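Local coordinates for mandelate racemase/muconate lactonizing enzyme-like protein (Rubrobacter xylanophilus DSM 9941, PDB 3CYJ) that belongs to the enolase superfamily, pairing an N-terminal capping domain with a barrel domain that holds a sodium ion in the model, its specific function not being established, at residues 194-199 against 220-225; 23-28 against 167-172; 215-220 against 241-246. One frame throughout, in Å; residues are numbered along the deposited sequence.

Interaction 1. Residues 194-199 against 220-225; sequences DANGAY and LEEPVS. With NA (sodium ion), chain E.
Asp194 and Glu221 are paired in parallel on neighbouring strands, with their side chains on the same face of the sheet, and with Glu222 they hold a sodium ion. Asp194 OD2 lies 2.5 Å from the sodium, and the metal is also bound by Glu221 OE2 and, at 2.7 Å, by Glu222 OE1. CG of Asp194 is anti to the backbone N (chi1 -177°) and CG of Glu221 is placed likewise, which brings the two carboxylates over one another, stacked with their planes 17° apart. Glu221 OE1 is held by a salt bridge to Lys164, and Asp194 OD2 accepts a hydrogen bond from Lys166. The other oxygen, Asp194 OD1, accepts from Asn196 N at 2.9 Å, above the carboxylate plane, closing an Asx turn that ties the metal ligand to its own loop. Beyond the strands, backbone bonds take over. Ala195 N gives an almost straight bond to Glu221 O (2.9 Å, 176° at the hydrogen), and Gly197 N reaches Glu222 O. Tyr199 N then donates to Pro223 O at 3.2 Å, while CB of the same tyrosine rests 3.2 Å from that carbonyl oxygen. Residues 195-198 form a type I' turn, with Ala198 N bonded to Ala195 O, and Gly197 CA packs against the backbone of Val224. The Tyr199 ring itself stacks with Trp207 of helix 201-215. Acidic ligands at the C-terminal ends of adjacent barrel strands are characteristic of enolase-superfamily metal sites; here two of the three, Glu221 and Glu222, come from the end of one strand.

Interaction 2. Residues 23-28 against 167-172; sequences PESDGT and VGREPE
This is a partly buried contact between domains, in which Ser25, Asp26 and Gly27 of the N-terminal domain meet Arg169 in the loop after barrel strand 162-166. Its one direct hydrogen bond runs from Arg169 NH2 to Asp26 O, 2.8 Å long and 157° at the hydrogen. The oxygen lies in the guanidinium plane, at its edge, and the donor approaches almost in line with the C=O bond. The extended arginine chain (chi1 -171°) runs alongside the backbone of 25-27: CD passes 3.4 Å from Asp26 O, and CB touches Gly27 CA. Ser25 CB covers one guanidinium face, while Ser25 OG is hydrogen-bonded to Thr141. A water bridges the other end, accepting from Gly27 N at 2.8 Å and donating to Val167 O. The Asp26 carboxylate has other partners: OD1 takes Thr28 N in an Asx turn, and OD2 makes a salt bridge to Arg90 of the second subunit. Arg169 therefore grips the capping segment through a main-chain carbonyl, leaving the aspartate carboxylate to shape its own turn and join a neighbouring subunit.

Interaction 3. Residues 215-220 against 241-246; sequences AGISYL and GGVAIA
Three backbone hydrogen bonds link 218-220 to 244-246, with Tyr219 beside Ala244 and Leu220 beside Ile245 in parallel. Ala244 N donates to Ser218 O, Leu220 N to Ala244 O at 2.8 Å, and Ala246 N to Leu220 O at 3.0 Å, all close to straight at the hydrogen. CA-H...O contacts fill in between them, such as Tyr219 CA to Ala244 O at 3.5 Å. On one face of the sheet Tyr219 reaches along the strand direction to Ala246, whose CB sits 3.3 Å from the tyrosine OH and 3.4 Å from CZ. A first torsion of -169° gives Tyr219 this reach, its ring spanning the distance from Ala244 to Ala246. On the other face Leu220 and Ile245 run next to each other in the same direction, with Leu220 CB 4.0 Å from Ile245 CD1. Val243 CG1 joins this group, touching Leu220 CB at 3.8 Å and the tip of Ile217, CD1, at 3.9 Å. In the next shell, helix 201-215 packs over the aliphatic group through Phe211, Ala208 and Ala212. Tyr219 packs on Ile266 of strand 266-269, and its OH is hydrogen-bonded to Gln268. The two strands belong to a beta-alpha-beta unit with helix 229-238 between them. The chemistry is thus divided: main-chain bonds set the register, aliphatic side chains meet on the side facing helix 201-215, and on the tyrosine face the hydroxyl adds a polar group.

How the interactions relate
Interactions 1 and 3 are buried and share Leu220 on strand 219-221, which pairs with strand 190-194 on one side and strand 244-247 on the other. Where they adjoin, Ala246 O accepts, probably, a hydrogen bond from Glu222 N. Interaction 2 is only partly buried and joins the two domains, yet it touches interaction 1 through probable hydrogen bonds from Val167 N to Asp194 O and between Thr28 OG1 and Asn196 O. The chemistry shifts with place: regular strand pairing and apolar packing in interaction 3, carboxylates around a metal in interaction 1, and an arginine and a water meeting backbone atoms in interaction 2.

Interaction 1. Residues 194-199 against 220-225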
# COMPACT_ATOMS: atom_id res chain seq x y z
N ASP A 194 28.18 -6.01 -14.65
CA ASP A 194 27.45 -7.07 -14.02
C ASP A 194 28.14 -7.39 -12.70
O ASP A 194 29.33 -7.68 -12.68
CB ASP A 194 27.39 -8.28 -14.96
CG ASP A 194 26.55 -9.44 -14.38
OD1 ASP A 194 26.00 -9.40 -13.23
OD2 ASP A 194 26.49 -10.46 -15.07
N ALA A 195 27.38 -7.35 -11.59
CA ALA A 195 27.95 -7.52 -10.24
C ALA A 195 27.67 -8.95 -9.72
O ALA A 195 28.24 -9.38 -8.70
CB ALA A 195 27.38 -6.47 -9.28
N ASN A 196 26.79 -9.67 -10.43
CA ASN A 196 26.44 -11.04 -10.06
C ASN A 196 26.13 -11.14 -8.56
O ASN A 196 26.65 -12.05 -7.87
CB ASN A 196 27.58 -12.01 -10.45
CG ASN A 196 27.72 -12.15 -11.96
OD1 ASN A 196 27.07 -13.01 -12.54
ND2 ASN A 196 28.49 -11.24 -12.62
N GLY A 197 25.34 -10.18 -8.08
CA GLY A 197 24.87 -10.14 -6.69
C GLY A 197 25.93 -9.87 -5.62
O GLY A 197 25.73 -10.21 -4.45
N ALA A 198 27.03 -9.23 -6.01
CA ALA A 198 28.16 -9.06 -5.10
C ALA A 198 28.00 -8.04 -3.98
O ALA A 198 28.77 -8.08 -3.01
CB ALA A 198 29.44 -8.76 -5.91
N TYR A 199 27.07 -7.09 -4.14
CA TYR A 199 26.92 -5.96 -3.22
C TYR A 199 25.76 -6.06 -2.22
O TYR A 199 24.74 -6.67 -2.50
CB TYR A 199 26.66 -4.67 -4.03
CG TYR A 199 27.71 -4.30 -5.07
CD1 TYR A 199 29.08 -4.37 -4.79
CD2 TYR A 199 27.31 -3.85 -6.34
CE1 TYR A 199 30.06 -4.02 -5.78
CE2 TYR A 199 28.24 -3.45 -7.29
CZ TYR A 199 29.61 -3.55 -7.03
OH TYR A 199 30.47 -3.18 -8.02
N LEU A 220 23.54 -1.70 -15.04
CA LEU A 220 24.04 -2.31 -13.82
C LEU A 220 23.21 -3.57 -13.57
O LEU A 220 22.08 -3.47 -13.15
CB LEU A 220 23.98 -1.34 -12.62
CG LEU A 220 24.33 -1.95 -11.23
CD1 LEU A 220 25.64 -2.81 -11.30
CD2 LEU A 220 24.42 -0.93 -10.12
N GLU A 221 23.81 -4.74 -13.81
CA GLU A 221 23.13 -5.99 -13.68
C GLU A 221 23.39 -6.69 -12.31
O GLU A 221 24.53 -6.75 -11.82
CB GLU A 221 23.54 -6.91 -14.82
CG GLU A 221 22.66 -8.13 -14.86
CD GLU A 221 23.19 -9.18 -15.84
OE1 GLU A 221 23.90 -8.80 -16.82
OE2 GLU A 221 22.90 -10.39 -15.62
N GLU A 222 22.32 -7.21 -11.71
CA GLU A 222 22.43 -7.99 -10.48
C GLU A 222 23.27 -7.32 -9.40
O GLU A 222 24.17 -7.94 -8.81
CB GLU A 222 22.98 -9.38 -10.78
CG GLU A 222 21.90 -10.27 -11.44
CD GLU A 222 22.43 -11.66 -11.91
OE1 GLU A 222 23.65 -11.92 -11.85
OE2 GLU A 222 21.60 -12.49 -12.37
N PRO A 223 22.92 -6.06 -9.07
CA PRO A 223 23.74 -5.38 -8.08
C PRO A 223 23.62 -6.11 -6.72
O PRO A 223 24.60 -6.17 -5.98
CB PRO A 223 23.14 -3.99 -8.00
CG PRO A 223 21.65 -4.17 -8.45
CD PRO A 223 21.69 -5.29 -9.46
N VAL A 224 22.42 -6.59 -6.40
CA VAL A 224 22.20 -7.35 -5.17
C VAL A 224 21.70 -8.73 -5.56
O VAL A 224 21.38 -8.95 -6.74
CB VAL A 224 21.20 -6.66 -4.19
CG1 VAL A 224 21.77 -5.36 -3.67
CG2 VAL A 224 19.80 -6.49 -4.82
N SER A 225 21.60 -9.64 -4.59
CA SER A 225 20.93 -10.92 -4.91
C SER A 225 19.61 -10.71 -5.60
O SER A 225 18.80 -9.91 -5.14
CB SER A 225 20.63 -11.72 -3.68
OG SER A 225 19.72 -12.77 -4.02
NA NA E . 24.62 -11.91 -14.39

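Interaction 2. Residues 23-28 against 167-172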
# COMPACT_ATOMS: atom_id res chain seq x y z
N PRO A 23 41.43 -18.74 -16.74
CA PRO A 23 40.58 -18.88 -15.51
C PRO A 23 39.55 -17.72 -15.41
O PRO A 23 39.92 -16.55 -15.62
CB PRO A 23 41.57 -18.78 -14.33
CG PRO A 23 42.96 -18.66 -14.92
CD PRO A 23 42.87 -18.61 -16.44
N GLU A 24 38.29 -18.01 -15.09
CA GLU A 24 37.27 -16.95 -15.12
C GLU A 24 36.57 -16.77 -13.79
O GLU A 24 36.38 -17.71 -13.02
CB GLU A 24 36.25 -17.22 -16.25
CG GLU A 24 36.85 -17.08 -17.68
CD GLU A 24 35.83 -17.41 -18.76
OE1 GLU A 24 34.65 -17.61 -18.42
OE2 GLU A 24 36.17 -17.48 -19.96
N SER A 25 36.15 -15.54 -13.50
CA SER A 25 35.43 -15.32 -12.26
C SER A 25 34.54 -14.10 -12.40
O SER A 25 34.67 -13.30 -13.35
CB SER A 25 36.41 -15.14 -11.11
OG SER A 25 37.13 -13.93 -11.30
N ASP A 26 33.63 -13.94 -11.45
CA ASP A 26 32.78 -12.78 -11.43
C ASP A 26 32.67 -12.45 -9.95
O ASP A 26 33.43 -13.06 -9.12
CB ASP A 26 31.43 -13.02 -12.13
CG ASP A 26 30.61 -14.16 -11.51
OD1 ASP A 26 30.66 -14.36 -10.27
OD2 ASP A 26 29.87 -14.84 -12.27
N GLY A 27 31.76 -11.54 -9.62
CA GLY A 27 31.64 -11.11 -8.26
C GLY A 27 31.39 -12.24 -7.27
O GLY A 27 31.85 -12.17 -6.17
N THR A 28 30.69 -13.30 -7.64
CA THR A 28 30.39 -14.31 -6.65
C THR A 28 30.79 -15.75 -7.04
O THR A 28 30.38 -16.69 -6.36
CB THR A 28 28.83 -14.30 -6.28
OG1 THR A 28 28.06 -14.31 -7.49
CG2 THR A 28 28.42 -13.08 -5.49
N VAL A 167 32.17 -6.69 -12.38
CA VAL A 167 32.68 -5.84 -11.30
C VAL A 167 32.30 -6.48 -9.97
O VAL A 167 31.43 -7.36 -9.91
CB VAL A 167 32.00 -4.40 -11.27
CG1 VAL A 167 32.47 -3.55 -12.39
CG2 VAL A 167 30.44 -4.53 -11.24
N GLY A 168 32.91 -6.01 -8.90
CA GLY A 168 32.34 -6.33 -7.59
C GLY A 168 33.07 -7.36 -6.76
O GLY A 168 32.75 -7.52 -5.55
N ARG A 169 34.01 -8.08 -7.39
CA ARG A 169 34.82 -9.09 -6.70
C ARG A 169 35.90 -8.48 -5.79
O ARG A 169 36.05 -8.88 -4.63
CB ARG A 169 35.43 -10.08 -7.70
CG ARG A 169 36.09 -11.26 -7.04
CD ARG A 169 36.53 -12.32 -8.02
NE ARG A 169 36.96 -13.45 -7.23
CZ ARG A 169 36.17 -14.46 -6.87
NH1 ARG A 169 36.63 -15.41 -6.08
NH2 ARG A 169 34.90 -14.52 -7.30
N GLU A 170 36.65 -7.51 -6.32
CA GLU A 170 37.54 -6.67 -5.53
C GLU A 170 37.21 -5.19 -5.72
O GLU A 170 37.86 -4.48 -6.52
CB GLU A 170 38.99 -6.95 -5.89
CG GLU A 170 39.61 -8.12 -5.06
CD GLU A 170 41.03 -8.48 -5.51
OE1 GLU A 170 41.96 -7.64 -5.32
OE2 GLU A 170 41.19 -9.60 -6.05
N PRO A 171 36.22 -4.70 -4.97
CA PRO A 171 35.68 -3.36 -5.26
C PRO A 171 36.73 -2.23 -5.38
O PRO A 171 36.59 -1.33 -6.22
CB PRO A 171 34.68 -3.13 -4.12
CG PRO A 171 34.29 -4.55 -3.67
CD PRO A 171 35.50 -5.39 -3.87
N GLU A 172 37.78 -2.30 -4.57
CA GLU A 172 38.92 -1.38 -4.63
C GLU A 172 39.57 -1.31 -5.99
O GLU A 172 40.03 -0.25 -6.39
CB GLU A 172 39.99 -1.77 -3.59
CG GLU A 172 41.10 -0.72 -3.44
CD GLU A 172 42.49 -1.14 -4.02
OE1 GLU A 172 43.25 -0.23 -4.50
OE2 GLU A 172 42.81 -2.38 -3.99
O HOH W 1 30.47 -9.92 -11.44

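Interaction 3. Residues 215-220 against 241-246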
# COMPACT_ATOMS: atom_id res chain seq x y z
N ALA A 215 33.17 6.17 -15.41
CA ALA A 215 33.27 5.66 -16.79
C ALA A 215 32.00 5.76 -17.57
O ALA A 215 31.91 5.18 -18.65
CB ALA A 215 33.77 4.21 -16.86
N GLY A 216 31.00 6.46 -17.05
CA GLY A 216 29.78 6.66 -17.84
C GLY A 216 28.99 5.39 -18.17
O GLY A 216 28.50 5.22 -19.31
N ILE A 217 28.82 4.49 -17.20
CA ILE A 217 28.10 3.23 -17.49
C ILE A 217 26.59 3.43 -17.71
O ILE A 217 25.97 4.40 -17.21
CB ILE A 217 28.32 2.15 -16.39
CG1 ILE A 217 27.65 2.61 -15.07
CG2 ILE A 217 29.87 1.81 -16.24
CD1 ILE A 217 27.26 1.48 -14.12
N SER A 218 25.99 2.48 -18.43
CA SER A 218 24.58 2.59 -18.78
C SER A 218 23.75 1.46 -18.24
O SER A 218 22.53 1.40 -18.50
CB SER A 218 24.44 2.55 -20.31
OG SER A 218 25.39 3.44 -20.85
N TYR A 219 24.37 0.53 -17.54
CA TYR A 219 23.68 -0.74 -17.24
C TYR A 219 24.35 -1.36 -16.04
O TYR A 219 25.58 -1.50 -16.01
CB TYR A 219 23.84 -1.66 -18.42
CG TYR A 219 23.01 -2.95 -18.47
CD1 TYR A 219 21.81 -2.97 -19.17
CD2 TYR A 219 23.51 -4.19 -17.98
CE1 TYR A 219 21.05 -4.12 -19.30
CE2 TYR A 219 22.76 -5.38 -18.13
CZ TYR A 219 21.54 -5.32 -18.80
OH TYR A 219 20.73 -6.43 -18.99
N LEU A 220 23.54 -1.70 -15.04
CA LEU A 220 24.04 -2.31 -13.82
C LEU A 220 23.21 -3.57 -13.57
O LEU A 220 22.08 -3.47 -13.15
CB LEU A 220 23.98 -1.34 -12.62
CG LEU A 220 24.33 -1.95 -11.23
CD1 LEU A 220 25.64 -2.81 -11.30
CD2 LEU A 220 24.42 -0.93 -10.12
N GLY A 241 20.06 8.50 -13.26
CA GLY A 241 19.36 8.47 -14.53
C GLY A 241 20.34 7.95 -15.56
O GLY A 241 21.56 8.20 -15.47
N GLY A 242 19.83 7.19 -16.54
CA GLY A 242 20.65 6.61 -17.59
C GLY A 242 21.42 5.34 -17.19
O GLY A 242 22.13 4.77 -18.02
N VAL A 243 21.32 4.90 -15.93
CA VAL A 243 21.90 3.58 -15.62
C VAL A 243 20.75 2.59 -15.43
O VAL A 243 20.03 2.66 -14.46
CB VAL A 243 22.85 3.60 -14.37
CG1 VAL A 243 23.45 2.16 -14.02
CG2 VAL A 243 23.97 4.61 -14.57
N ALA A 244 20.55 1.69 -16.38
CA ALA A 244 19.46 0.72 -16.22
C ALA A 244 19.76 -0.40 -15.20
O ALA A 244 20.85 -1.00 -15.19
CB ALA A 244 19.12 0.13 -17.57
N ILE A 245 18.83 -0.63 -14.29
CA ILE A 245 19.00 -1.70 -13.32
C ILE A 245 18.43 -2.95 -13.93
O ILE A 245 17.28 -2.96 -14.27
CB ILE A 245 18.33 -1.37 -11.95
CG1 ILE A 245 18.95 -0.08 -11.32
CG2 ILE A 245 18.41 -2.55 -10.98
CD1 ILE A 245 20.54 -0.14 -11.01
N ALA A 246 19.25 -3.99 -14.14
CA ALA A 246 18.76 -5.23 -14.81
C ALA A 246 18.91 -6.49 -13.92
O ALA A 246 19.85 -6.60 -13.12
CB ALA A 246 19.49 -5.47 -16.13